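Local coordinates for GDSL-like Lipase/Acylhydrolase family protein (Neisseria meningitidis, PDB 4K7J) that probably removes O-acetyl groups from peptidoglycan, acting as an SGNH-family esterase through a catalytic triad, at residues F54-I59 against I209-M214; G106-L111 against A127-G132. All blocks are in the same frame, centred on the assembly; numbering follows the deposited sequence.

Contact 1: residues F54-I59 against I209-M214; sequences FRILQI and ITVSAM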
loop_
_atom_site.group_PDB
_atom_site.type_symbol
_atom_site.label_atom_id
_atom_site.label_comp_id
_atom_site.label_asym_id
_atom_site.label_seq_id
_atom_site.Cartn_x
_atom_site.Cartn_y
_atom_site.Cartn_z
ATOM N N PHE A 54 -9.191 -1.064 12.048
ATOM C CA PHE A 54 -7.739 -1.056 12.086
ATOM C C PHE A 54 -7.231 -1.036 10.650
ATOM O O PHE A 54 -7.466 -1.975 9.887
ATOM C CB PHE A 54 -7.194 -2.266 12.844
ATOM C CG PHE A 54 -5.709 -2.226 13.058
ATOM C CD1 PHE A 54 -4.839 -2.698 12.083
ATOM C CD2 PHE A 54 -5.180 -1.716 14.239
ATOM C CE1 PHE A 54 -3.463 -2.658 12.281
ATOM C CE2 PHE A 54 -3.807 -1.673 14.448
ATOM C CZ PHE A 54 -2.945 -2.143 13.463
ATOM N N ARG A 55 -6.520 0.034 10.300
ATOM C CA ARG A 55 -6.172 0.304 8.907
ATOM C C ARG A 55 -4.703 0.023 8.623
ATOM O O ARG A 55 -3.816 0.705 9.147
ATOM C CB ARG A 55 -6.505 1.758 8.544
ATOM C CG ARG A 55 -7.992 2.093 8.607
ATOM C CD ARG A 55 -8.244 3.589 8.430
ATOM N NE ARG A 55 -9.637 3.918 8.723
ATOM C CZ ARG A 55 -10.076 4.307 9.915
ATOM N NH1 ARG A 55 -9.231 4.436 10.926
ATOM N NH2 ARG A 55 -11.359 4.580 10.091
ATOM N N ILE A 56 -4.468 -0.992 7.798
ATOM C CA ILE A 56 -3.126 -1.358 7.356
ATOM C C ILE A 56 -2.914 -0.791 5.956
ATOM O O ILE A 56 -3.728 -1.030 5.061
ATOM C CB ILE A 56 -2.971 -2.904 7.306
ATOM C CG1 ILE A 56 -3.053 -3.500 8.709
ATOM C CG2 ILE A 56 -1.646 -3.314 6.650
ATOM C CD1 ILE A 56 -3.090 -5.042 8.708
ATOM N N LEU A 57 -1.833 -0.034 5.768
ATOM C CA LEU A 57 -1.551 0.611 4.483
ATOM C C LEU A 57 -0.186 0.193 3.923
ATOM O O LEU A 57 0.854 0.539 4.481
ATOM C CB LEU A 57 -1.584 2.137 4.642
ATOM C CG LEU A 57 -1.176 2.994 3.443
ATOM C CD1 LEU A 57 -2.097 2.699 2.261
ATOM C CD2 LEU A 57 -1.213 4.500 3.812
ATOM N N GLN A 58 -0.184 -0.530 2.808
ATOM C CA GLN A 58 1.077 -0.944 2.214
ATOM C C GLN A 58 1.442 -0.092 1.000
ATOM O O GLN A 58 0.709 -0.043 0.000
ATOM C CB GLN A 58 1.054 -2.430 1.829
ATOM C CG GLN A 58 2.386 -2.880 1.223
ATOM C CD GLN A 58 2.585 -4.377 1.279
ATOM O OE1 GLN A 58 2.228 -5.025 2.268
ATOM N NE2 GLN A 58 3.158 -4.941 0.216
ATOM N N ILE A 59 2.587 0.569 1.096
ATOM C CA ILE A 59 3.060 1.455 0.048
ATOM C C ILE A 59 4.342 0.860 -0.490
ATOM O O ILE A 59 5.257 0.575 0.282
ATOM C CB ILE A 59 3.329 2.870 0.596
ATOM C CG1 ILE A 59 2.166 3.319 1.489
ATOM C CG2 ILE A 59 3.592 3.876 -0.563
ATOM C CD1 ILE A 59 2.444 4.593 2.288
ATOM N N ILE A 209 -10.549 -5.071 9.972
ATOM C CA ILE A 209 -9.265 -4.742 9.349
ATOM C C ILE A 209 -9.492 -4.263 7.916
ATOM O O ILE A 209 -10.355 -4.798 7.224
ATOM C CB ILE A 209 -8.378 -6.002 9.237
ATOM C CG1 ILE A 209 -8.233 -6.691 10.592
ATOM C CG2 ILE A 209 -7.015 -5.671 8.618
ATOM C CD1 ILE A 209 -7.648 -5.805 11.672
ATOM N N THR A 210 -8.717 -3.279 7.455
ATOM C CA THR A 210 -8.617 -3.060 6.017
ATOM C C THR A 210 -7.158 -3.157 5.635
ATOM O O THR A 210 -6.276 -2.846 6.437
ATOM C CB THR A 210 -9.171 -1.691 5.551
ATOM O OG1 THR A 210 -8.448 -0.631 6.186
ATOM C CG2 THR A 210 -10.669 -1.563 5.874
ATOM N N VAL A 211 -6.909 -3.596 4.410
ATOM C CA VAL A 211 -5.560 -3.591 3.858
ATOM C C VAL A 211 -5.577 -2.845 2.526
ATOM O O VAL A 211 -6.223 -3.268 1.570
ATOM C CB VAL A 211 -5.013 -5.012 3.665
ATOM C CG1 VAL A 211 -3.648 -4.951 2.986
ATOM C CG2 VAL A 211 -4.917 -5.746 5.017
ATOM N N SER A 212 -4.898 -1.707 2.491
ATOM C CA SER A 212 -4.879 -0.854 1.309
ATOM C C SER A 212 -3.530 -0.984 0.615
ATOM O O SER A 212 -2.494 -0.991 1.278
ATOM C CB SER A 212 -5.113 0.609 1.716
ATOM O OG SER A 212 -6.419 0.810 2.245
ATOM N N ALA A 213 -3.539 -1.085 -0.714
ATOM C CA ALA A 213 -2.299 -1.248 -1.476
ATOM C C ALA A 213 -1.998 -0.007 -2.292
ATOM O O ALA A 213 -2.769 0.345 -3.176
ATOM C CB ALA A 213 -2.408 -2.469 -2.399
ATOM N N MET A 214 -0.889 0.662 -1.988
ATOM C CA MET A 214 -0.456 1.823 -2.754
ATOM C C MET A 214 0.862 1.505 -3.429
ATOM O O MET A 214 1.921 1.944 -2.970
ATOM C CB MET A 214 -0.253 3.054 -1.858
ATOM C CG MET A 214 -1.507 3.637 -1.285
ATOM S SD MET A 214 -1.240 5.287 -0.609
ATOM C CE MET A 214 -2.955 5.729 -0.372
HETATM O O HOH W 1 -6.219 0.310 5.061
#

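Contact 2: residues G106-L111 against A127-G132; sequences GNWQSL and AHTGSG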
loop_
_atom_site.group_PDB
_atom_site.type_symbol
_atom_site.label_atom_id
_atom_site.label_comp_id
_atom_site.label_asym_id
_atom_site.label_seq_id
_atom_site.Cartn_x
_atom_site.Cartn_y
_atom_site.Cartn_z
ATOM N N GLY A 106 -15.898 2.891 -16.016
ATOM C CA GLY A 106 -16.149 4.307 -16.183
ATOM C C GLY A 106 -15.247 4.927 -17.219
ATOM O O GLY A 106 -14.479 4.229 -17.877
ATOM N N ASN A 107 -15.318 6.243 -17.352
ATOM C CA ASN A 107 -14.554 6.932 -18.390
ATOM C C ASN A 107 -13.426 7.805 -17.846
ATOM O O ASN A 107 -12.804 8.556 -18.591
ATOM C CB ASN A 107 -15.482 7.762 -19.278
ATOM C CG ASN A 107 -16.296 8.786 -18.491
ATOM O OD1 ASN A 107 -15.929 9.179 -17.385
ATOM N ND2 ASN A 107 -17.404 9.241 -19.081
ATOM N N TRP A 108 -13.166 7.709 -16.547
ATOM C CA TRP A 108 -12.031 8.423 -15.953
ATOM C C TRP A 108 -10.695 7.935 -16.540
ATOM O O TRP A 108 -10.568 6.768 -16.931
ATOM C CB TRP A 108 -12.034 8.269 -14.426
ATOM C CG TRP A 108 -13.244 8.861 -13.743
ATOM C CD1 TRP A 108 -14.314 9.473 -14.339
ATOM C CD2 TRP A 108 -13.505 8.880 -12.336
ATOM N NE1 TRP A 108 -15.218 9.877 -13.383
ATOM C CE2 TRP A 108 -14.746 9.516 -12.147
ATOM C CE3 TRP A 108 -12.802 8.424 -11.215
ATOM C CZ2 TRP A 108 -15.298 9.714 -10.879
ATOM C CZ3 TRP A 108 -13.353 8.609 -9.965
ATOM C CH2 TRP A 108 -14.590 9.252 -9.804
ATOM N N GLN A 109 -9.704 8.820 -16.608
ATOM C CA GLN A 109 -8.385 8.424 -17.112
ATOM C C GLN A 109 -7.296 8.536 -16.052
ATOM O O GLN A 109 -7.012 9.631 -15.580
ATOM C CB GLN A 109 -7.995 9.259 -18.333
ATOM C CG GLN A 109 -6.627 8.852 -18.893
ATOM C CD GLN A 109 -6.589 7.388 -19.339
ATOM O OE1 GLN A 109 -7.518 6.900 -20.003
ATOM N NE2 GLN A 109 -5.515 6.675 -18.964
ATOM N N SER A 110 -6.673 7.411 -15.694
ATOM C CA SER A 110 -5.626 7.422 -14.666
ATOM C C SER A 110 -4.282 7.947 -15.177
ATOM O O SER A 110 -4.008 7.948 -16.376
ATOM C CB SER A 110 -5.430 6.031 -14.062
ATOM O OG SER A 110 -4.970 5.126 -15.059
ATOM N N LEU A 111 -3.462 8.396 -14.235
ATOM C CA LEU A 111 -2.117 8.884 -14.500
ATOM C C LEU A 111 -1.304 8.537 -13.260
ATOM O O LEU A 111 -1.786 8.728 -12.137
ATOM C CB LEU A 111 -2.137 10.400 -14.707
ATOM C CG LEU A 111 -0.762 11.053 -14.801
ATOM C CD1 LEU A 111 -0.133 10.671 -16.122
ATOM C CD2 LEU A 111 -0.834 12.571 -14.625
ATOM N N ALA A 127 -6.741 10.266 -11.163
ATOM C CA ALA A 127 -7.510 10.059 -12.393
ATOM C C ALA A 127 -8.192 11.359 -12.822
ATOM O O ALA A 127 -8.774 12.050 -11.992
ATOM C CB ALA A 127 -8.514 8.958 -12.214
ATOM N N HIS A 128 -8.100 11.706 -14.105
ATOM C CA HIS A 128 -8.817 12.869 -14.627
ATOM C C HIS A 128 -10.237 12.412 -14.962
ATOM O O HIS A 128 -10.407 11.488 -15.756
ATOM C CB HIS A 128 -8.156 13.392 -15.915
ATOM C CG HIS A 128 -6.713 13.756 -15.762
ATOM N ND1 HIS A 128 -6.277 14.722 -14.877
ATOM C CD2 HIS A 128 -5.606 13.311 -16.410
ATOM C CE1 HIS A 128 -4.964 14.844 -14.976
ATOM N NE2 HIS A 128 -4.534 14.004 -15.900
ATOM N N THR A 129 -11.247 13.040 -14.374
ATOM C CA THR A 129 -12.623 12.584 -14.565
ATOM C C THR A 129 -13.224 13.140 -15.863
ATOM O O THR A 129 -14.038 12.482 -16.510
ATOM C CB THR A 129 -13.572 12.999 -13.398
ATOM O OG1 THR A 129 -13.759 14.428 -13.400
ATOM C CG2 THR A 129 -13.038 12.542 -12.047
ATOM N N GLY A 130 -12.833 14.357 -16.223
ATOM C CA GLY A 130 -13.400 15.032 -17.373
ATOM C C GLY A 130 -14.773 15.573 -17.002
ATOM O O GLY A 130 -15.298 15.268 -15.933
ATOM N N SER A 131 -15.363 16.375 -17.878
ATOM C CA SER A 131 -16.753 16.781 -17.682
ATOM C C SER A 131 -17.629 15.619 -18.124
ATOM O O SER A 131 -17.206 14.800 -18.931
ATOM C CB SER A 131 -17.062 18.039 -18.490
ATOM O OG SER A 131 -16.749 17.847 -19.861
ATOM N N GLY A 132 -18.843 15.532 -17.598
ATOM C CA GLY A 132 -19.704 14.409 -17.918
ATOM C C GLY A 132 -19.040 13.092 -17.532
ATOM O O GLY A 132 -19.288 12.056 -18.161
HETATM O O HOH W 2 -11.492 11.575 -18.256
#

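Contact 1: residues F54-I59 against I209-M214
Strands 54-59 and 209-214 run side by side as parallel partners at one edge of the central sheet of the SGNH hydrolase alpha/beta fold, and Phe54 to Ile59 pair in step with Ile209 to Met214. The ladder starts with Thr210 N giving to Phe54 O (3.0 Å), and Thr210 O then takes the hydrogen of Ile56 N (2.9 Å). Ser212 repeats the pattern between Ile56 and Gln58, with Gln58 N to Ser212 O at 2.8 Å, and Met214 N closes it on Gln58 O. On the face that carries Thr210 and Ser212, a water donates to Ile56 O (2.8 Å) and to Thr210 OG1 (2.7 Å), and is hydrogen-bonded to Ser212 OG, which is also hydrogen-bonded to Trp88 N. Ile56 O is therefore gripped twice, by Ser212 N and by the water. On that same face Leu57 reaches across: its CG is anti to the backbone N (chi1 174°), and CD1 settles against Met214 CG at 3.7 Å and against Ser212 CB. On the other face Ile209 bends back at its end (chi1 -53°, chi2 -58°), bringing CD1 to Phe54 CB at 3.8 Å, while Ile56 CD1 touches the methyl Ile209 CG2 at 4.0 Å. Helix 68-81 covers this apolar face, with Leu77 on Ile56 and Trp81 on Ile209; helix 38-47 packs on Phe54 and Ile209. Strand 53-60 continues the sheet through backbone bonds to strand 242-246, and strand 208-215 is the outermost strand on its side.

Contact 2: residues G106-L111 against A127-G132
Thr129 lays its methyl on the indole of Trp108: CG2 stands 3.6 Å from the centroid of the five-membered ring, 16° off its normal, a clear CH-pi contact over the face. Around it, Thr129 CB approaches Trp108 NE1 at 3.5 Å, and Ala127 CB meets Trp108 CB at the root of the ring (4.2 Å). Next to this apolar patch the backbones pair. Gln109 and His128 form an antiparallel hydrogen-bonded pair, Gln109 N to His128 O at 2.9 Å and His128 N to Gln109 O at 2.8 Å; Ser110 and Ala127 are the adjoining non-hydrogen-bonded pair. A water also donates to His128 O (2.7 Å), which thus accepts twice, and weakly to Asn107 O, bridging the two segments where they diverge.

The second shell explains how the first is held. Thr129 keeps OG1 between its backbone N and carbonyl carbon (chi1 68°), where it bonds Trp195 N and Thr191 OG1; these bonds would hold the rotation that turns CG2 to the indole. Ile197 of strand 195-203 touches both Trp108 and Thr129, closing the patch from the neighbouring strand. On the face opposite the indole, the His128 ring lies near Leu111 CD2, and its ND1 is hydrogen-bonded to Asp196 OD1. Gln109 folds back at chi2, and its NE2 gives a bond to its neighbour Ser110 O.

Two kinds of chemistry are thus split across this edge of the beta domain: a buried indole-methyl contact on one side and a polar, largely exposed side where the bond to Asp196 probably helps fix the imidazole's rotation and is consistent with a proton on ND1.

How the contacts relate
From the N terminus, the chain lays down strand 53-60, passes through helices 62-65 and 68-81, and leaves the alpha/beta core for a long excursion of beta strands. Within that excursion contact 2 closes a short loop of 15 residues, joining strand 109-112, at the edge of one five-stranded antiparallel sheet, to strand 125-128. The chain then completes both antiparallel sheets before returning in strand 208-215, where contact 1 closes a loop of 149 residues. Contact 2 therefore nests wholly within contact 1, without crossing it. Their centres are 25 Å apart and their nearest atoms about 12 Å: contact 2 pairs strands at an antiparallel sheet's edge, contact 1 returns the chain to the central sheet's edge.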